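Local coordinates for protein contact-dependent inhibitor A (Enterobacter cloacae subsp. cloacae, PDB 4NTQ) that probably acts as the toxic C-terminal RNase of a contact-dependent inhibition system, attacking ribosomal RNA in target bacteria unless bound by its immunity protein CdiI, at residues A[192-204]-A[213-225]. Residues are numbered along the deposited sequence; the frame is centred on the assembly and turned at random.
Sequences VFYDGKNYITPDI and WKMFNSKGKRIGT
Ile200 lays its CD1 over one face of the Trp213 indole, 3.9 Å from the centroid of the six-membered ring and 11° off its normal, a CH-pi contact. A chi1 of 52° puts CG1 beside CE3 and carries CD1 over that ring, while the other branch, CG2, meets CE of selenomethionine Met215 at 3.9 Å. The same indole turns an edge to the backbone of Thr201, and CD of Pro202 comes to 3.5 Å from Trp213 CZ3. The branches of Ile200 thus pack closely on the flat indole, and Ala169 of helix 164-170, being small, packs on both.

Beneath these side chains, strands 199-202 and 213-216 form an antiparallel hairpin. Tyr199 with Phe216 and Thr201 with Lys214 are its hydrogen-bonded pairs, each closed by two nearly straight N-H...O bonds. The long chain of Lys214, bent at chi2 (-109°) and chi4, reaches two partners: NZ donates a hydrogen bond to Thr225 OG1 at 2.7 Å and forms a salt bridge with Asp203 OD2 at 3.0 Å, whose hydrogen bond is weak. At the hairpin's other end a water links Asn198 OD1 to Ser218 N, while Asn217 OD1 makes an Asx turn with Lys219 N and also accepts from Lys221 N, gripped from opposite faces of its amide plane. Asn217 ND2 and Arg222 reach the CdiI chain. Ile200 and Trp213 therefore pack against the helix, polar groups tie both ends of the strand pair, and CdiI is met by polar groups and by Phe216, which packs on its Val95.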
loop_
_atom_site.group_PDB
_atom_site.type_symbol
_atom_site.label_atom_id
_atom_site.label_comp_id
_atom_site.label_asym_id
_atom_site.label_seq_id
_atom_site.Cartn_x
_atom_site.Cartn_y
_atom_site.Cartn_z
ATOM N N VAL A 192 3.151 11.133 -0.216
ATOM C CA VAL A 192 3.525 10.700 -1.535
ATOM C C VAL A 192 4.001 11.977 -2.248
ATOM O O VAL A 192 3.425 13.044 -2.043
ATOM C CB VAL A 192 2.281 10.068 -2.206
ATOM C CG1 VAL A 192 2.169 10.457 -3.627
ATOM C CG2 VAL A 192 2.274 8.557 -2.038
ATOM N N PHE A 193 5.065 11.880 -3.046
ATOM C CA PHE A 193 5.585 13.038 -3.765
ATOM C C PHE A 193 5.372 12.930 -5.278
ATOM O O PHE A 193 5.687 11.915 -5.892
ATOM C CB PHE A 193 7.060 13.272 -3.416
ATOM C CG PHE A 193 7.299 13.467 -1.939
ATOM C CD1 PHE A 193 7.235 14.730 -1.370
ATOM C CD2 PHE A 193 7.554 12.381 -1.116
ATOM C CE1 PHE A 193 7.444 14.908 -0.016
ATOM C CE2 PHE A 193 7.762 12.556 0.244
ATOM C CZ PHE A 193 7.708 13.820 0.792
ATOM N N TYR A 194 4.841 13.999 -5.865
ATOM C CA TYR A 194 4.322 13.968 -7.227
ATOM C C TYR A 194 5.248 14.643 -8.247
ATOM O O TYR A 194 5.786 15.721 -8.000
ATOM C CB TYR A 194 2.950 14.634 -7.246
ATOM C CG TYR A 194 2.173 14.465 -8.523
ATOM C CD1 TYR A 194 1.339 15.479 -8.977
ATOM C CD2 TYR A 194 2.259 13.301 -9.271
ATOM C CE1 TYR A 194 0.614 15.345 -10.135
ATOM C CE2 TYR A 194 1.525 13.147 -10.434
ATOM C CZ TYR A 194 0.708 14.179 -10.862
ATOM O OH TYR A 194 -0.025 14.053 -12.015
ATOM N N ASP A 195 5.409 13.989 -9.393
ATOM C CA ASP A 195 6.287 14.435 -10.465
ATOM C C ASP A 195 5.542 15.381 -11.354
ATOM O O ASP A 195 6.141 16.150 -12.090
ATOM C CB ASP A 195 6.662 13.234 -11.340
ATOM C CG ASP A 195 8.080 13.301 -11.823
ATOM O OD1 ASP A 195 8.810 14.233 -11.429
ATOM O OD2 ASP A 195 8.485 12.404 -12.574
ATOM N N GLY A 196 4.220 15.289 -11.300
ATOM C CA GLY A 196 3.407 15.719 -12.409
ATOM C C GLY A 196 3.135 14.525 -13.310
ATOM O O GLY A 196 2.310 14.605 -14.214
ATOM N N LYS A 197 3.838 13.415 -13.075
ATOM C CA LYS A 197 3.560 12.163 -13.777
ATOM C C LYS A 197 3.479 10.983 -12.798
ATOM O O LYS A 197 2.451 10.310 -12.700
ATOM C CB LYS A 197 4.620 11.889 -14.851
ATOM C CG LYS A 197 4.364 10.605 -15.658
ATOM C CD LYS A 197 5.331 10.448 -16.834
ATOM C CE LYS A 197 5.204 9.086 -17.513
ATOM N NZ LYS A 197 3.831 8.807 -18.015
ATOM N N ASN A 198 4.574 10.749 -12.075
ATOM C CA ASN A 198 4.682 9.640 -11.131
ATOM C C ASN A 198 4.792 10.067 -9.667
ATOM O O ASN A 198 4.977 11.253 -9.361
ATOM C CB ASN A 198 5.891 8.782 -11.485
ATOM C CG ASN A 198 5.711 8.051 -12.780
ATOM O OD1 ASN A 198 4.676 7.421 -13.007
ATOM N ND2 ASN A 198 6.713 8.131 -13.652
ATOM N N TYR A 199 4.703 9.084 -8.771
ATOM C CA TYR A 199 4.762 9.334 -7.335
ATOM C C TYR A 199 5.860 8.513 -6.664
ATOM O O TYR A 199 6.064 7.342 -6.986
ATOM C CB TYR A 199 3.418 9.003 -6.676
ATOM C CG TYR A 199 2.212 9.669 -7.319
ATOM C CD1 TYR A 199 1.683 10.852 -6.806
ATOM C CD2 TYR A 199 1.596 9.111 -8.436
ATOM C CE1 TYR A 199 0.573 11.457 -7.378
ATOM C CE2 TYR A 199 0.489 9.717 -9.018
ATOM C CZ TYR A 199 -0.011 10.895 -8.492
ATOM O OH TYR A 199 -1.101 11.495 -9.078
ATOM N N ILE A 200 6.563 9.122 -5.718
ATOM C CA ILE A 200 7.526 8.381 -4.919
ATOM C C ILE A 200 7.226 8.542 -3.435
ATOM O O ILE A 200 6.650 9.548 -3.020
ATOM C CB ILE A 200 8.966 8.828 -5.185
ATOM C CG1 ILE A 200 9.100 10.337 -5.038
ATOM C CG2 ILE A 200 9.421 8.422 -6.569
ATOM C CD1 ILE A 200 10.504 10.840 -5.275
ATOM N N THR A 201 7.579 7.521 -2.654
ATOM C CA THR A 201 7.610 7.593 -1.197
ATOM C C THR A 201 8.897 6.940 -0.793
ATOM O O THR A 201 9.352 6.020 -1.473
ATOM C CB THR A 201 6.511 6.765 -0.498
ATOM O OG1 THR A 201 6.646 5.383 -0.855
ATOM C CG2 THR A 201 5.159 7.233 -0.874
ATOM N N PRO A 202 9.489 7.403 0.316
ATOM C CA PRO A 202 10.730 6.829 0.838
ATOM C C PRO A 202 10.593 5.357 1.172
ATOM O O PRO A 202 9.608 4.933 1.783
ATOM C CB PRO A 202 10.982 7.638 2.118
ATOM C CG PRO A 202 9.684 8.298 2.432
ATOM C CD PRO A 202 9.060 8.567 1.108
ATOM N N ASP A 203 11.590 4.588 0.760
ATOM C CA ASP A 203 11.618 3.160 1.013
ATOM C C ASP A 203 11.957 2.978 2.481
ATOM O O ASP A 203 13.062 3.306 2.918
ATOM C CB ASP A 203 12.655 2.483 0.106
ATOM C CG ASP A 203 12.579 0.978 0.150
ATOM O OD1 ASP A 203 13.465 0.310 -0.427
ATOM O OD2 ASP A 203 11.634 0.457 0.766
ATOM N N ILE A 204 10.984 2.483 3.239
ATOM C CA ILE A 204 11.138 2.271 4.677
ATOM C C ILE A 204 11.541 0.840 4.984
ATOM O O ILE A 204 11.683 0.471 6.147
ATOM C CB ILE A 204 9.823 2.550 5.438
ATOM C CG1 ILE A 204 8.755 1.529 5.044
ATOM C CG2 ILE A 204 9.346 3.976 5.193
ATOM C CD1 ILE A 204 7.472 1.658 5.811
ATOM N N TRP A 213 13.691 4.614 -2.778
ATOM C CA TRP A 213 12.313 5.024 -3.034
ATOM C C TRP A 213 11.458 3.894 -3.594
ATOM O O TRP A 213 11.960 2.998 -4.266
ATOM C CB TRP A 213 12.289 6.171 -4.046
ATOM C CG TRP A 213 12.996 7.424 -3.619
ATOM C CD1 TRP A 213 14.264 7.805 -3.950
ATOM C CD2 TRP A 213 12.461 8.476 -2.805
ATOM N NE1 TRP A 213 14.555 9.021 -3.382
ATOM C CE2 TRP A 213 13.464 9.457 -2.678
ATOM C CE3 TRP A 213 11.231 8.685 -2.173
ATOM C CZ2 TRP A 213 13.277 10.629 -1.940
ATOM C CZ3 TRP A 213 11.047 9.841 -1.442
ATOM C CH2 TRP A 213 12.064 10.803 -1.334
ATOM N N LYS A 214 10.160 3.939 -3.316
ATOM C CA LYS A 214 9.202 3.110 -4.042
ATOM C C LYS A 214 8.470 4.066 -4.965
ATOM O O LYS A 214 8.166 5.187 -4.565
ATOM C CB LYS A 214 8.222 2.432 -3.082
ATOM C CG LYS A 214 8.908 1.614 -1.994
ATOM C CD LYS A 214 8.726 0.129 -2.216
ATOM C CE LYS A 214 9.461 -0.706 -1.160
ATOM N NZ LYS A 214 10.790 -1.202 -1.643
HETATM N N MSE A 215 8.204 3.649 -6.200
HETATM C CA MSE A 215 7.550 4.535 -7.156
HETATM C C MSE A 215 6.222 3.968 -7.610
HETATM O O MSE A 215 6.088 2.762 -7.778
HETATM C CB MSE A 215 8.451 4.785 -8.359
HETATM C CG MSE A 215 7.850 5.682 -9.431
HETATM SE SE MSE A 215 9.112 5.998 -10.888
HETATM C CE MSE A 215 10.648 6.531 -9.798
ATOM N N PHE A 216 5.236 4.839 -7.802
ATOM C CA PHE A 216 3.941 4.419 -8.315
ATOM C C PHE A 216 3.588 5.222 -9.566
ATOM O O PHE A 216 3.885 6.414 -9.651
ATOM C CB PHE A 216 2.858 4.593 -7.253
ATOM C CG PHE A 216 3.124 3.832 -5.986
ATOM C CD1 PHE A 216 2.519 2.610 -5.756
ATOM C CD2 PHE A 216 3.983 4.336 -5.026
ATOM C CE1 PHE A 216 2.763 1.905 -4.588
ATOM C CE2 PHE A 216 4.225 3.641 -3.850
ATOM C CZ PHE A 216 3.612 2.425 -3.633
ATOM N N ASN A 217 2.959 4.582 -10.542
ATOM C CA ASN A 217 2.642 5.311 -11.769
ATOM C C ASN A 217 1.427 6.230 -11.642
ATOM O O ASN A 217 0.848 6.348 -10.558
ATOM C CB ASN A 217 2.542 4.381 -12.984
ATOM C CG ASN A 217 1.311 3.507 -12.967
ATOM O OD1 ASN A 217 0.448 3.625 -12.098
ATOM N ND2 ASN A 217 1.219 2.620 -13.948
ATOM N N SER A 218 1.041 6.859 -12.750
ATOM C CA SER A 218 0.007 7.889 -12.740
ATOM C C SER A 218 -1.316 7.347 -12.219
ATOM O O SER A 218 -2.178 8.108 -11.794
ATOM C CB SER A 218 -0.181 8.481 -14.138
ATOM O OG SER A 218 -0.724 7.516 -15.018
ATOM N N LYS A 219 -1.471 6.028 -12.247
ATOM C CA LYS A 219 -2.660 5.386 -11.689
ATOM C C LYS A 219 -2.406 4.739 -10.318
ATOM O O LYS A 219 -3.255 4.033 -9.791
ATOM C CB LYS A 219 -3.220 4.351 -12.667
ATOM C CG LYS A 219 -3.963 4.953 -13.853
ATOM C CD LYS A 219 -3.889 4.025 -15.067
ATOM C CE LYS A 219 -4.949 4.359 -16.112
ATOM N NZ LYS A 219 -4.849 5.780 -16.525
ATOM N N GLY A 220 -1.244 4.981 -9.736
ATOM C CA GLY A 220 -0.957 4.423 -8.427
ATOM C C GLY A 220 -0.519 2.969 -8.443
ATOM O O GLY A 220 -0.474 2.314 -7.400
ATOM N N LYS A 221 -0.216 2.446 -9.626
ATOM C CA LYS A 221 0.364 1.111 -9.716
ATOM C C LYS A 221 1.843 1.211 -9.357
ATOM O O LYS A 221 2.539 2.118 -9.831
ATOM C CB LYS A 221 0.224 0.560 -11.130
ATOM C CG LYS A 221 -1.185 0.556 -11.687
ATOM C CD LYS A 221 -1.927 -0.731 -11.358
ATOM C CE LYS A 221 -3.252 -0.788 -12.098
ATOM N NZ LYS A 221 -3.053 -0.662 -13.562
ATOM N N ARG A 222 2.326 0.292 -8.524
ATOM C CA ARG A 222 3.748 0.249 -8.184
ATOM C C ARG A 222 4.564 -0.173 -9.389
ATOM O O ARG A 222 4.279 -1.202 -10.017
ATOM C CB ARG A 222 3.995 -0.732 -7.052
ATOM C CG ARG A 222 5.429 -0.789 -6.540
ATOM C CD ARG A 222 5.459 -1.498 -5.182
ATOM N NE ARG A 222 6.787 -1.965 -4.794
ATOM C CZ ARG A 222 7.067 -2.518 -3.612
ATOM N NH1 ARG A 222 6.105 -2.663 -2.700
ATOM N NH2 ARG A 222 8.305 -2.928 -3.341
ATOM N N ILE A 223 5.573 0.622 -9.721
ATOM C CA ILE A 223 6.423 0.306 -10.866
ATOM C C ILE A 223 7.887 0.208 -10.475
ATOM O O ILE A 223 8.781 0.422 -11.304
ATOM C CB ILE A 223 6.236 1.284 -12.045
ATOM C CG1 ILE A 223 6.396 2.731 -11.586
ATOM C CG2 ILE A 223 4.882 1.071 -12.702
ATOM C CD1 ILE A 223 6.428 3.743 -12.754
ATOM N N GLY A 224 8.121 -0.106 -9.200
ATOM C CA GLY A 224 9.437 -0.527 -8.755
ATOM C C GLY A 224 9.988 0.039 -7.456
ATOM O O GLY A 224 9.521 1.054 -6.931
ATOM N N THR A 225 11.004 -0.644 -6.937
ATOM C CA THR A 225 11.803 -0.119 -5.843
ATOM C C THR A 225 13.001 0.561 -6.485
ATOM O O THR A 225 13.562 0.016 -7.420
ATOM C CB THR A 225 12.278 -1.246 -4.927
ATOM O OG1 THR A 225 11.155 -1.789 -4.215
ATOM C CG2 THR A 225 13.307 -0.717 -3.932
HETATM O O HOH W 1 2.770 6.765 -15.036
#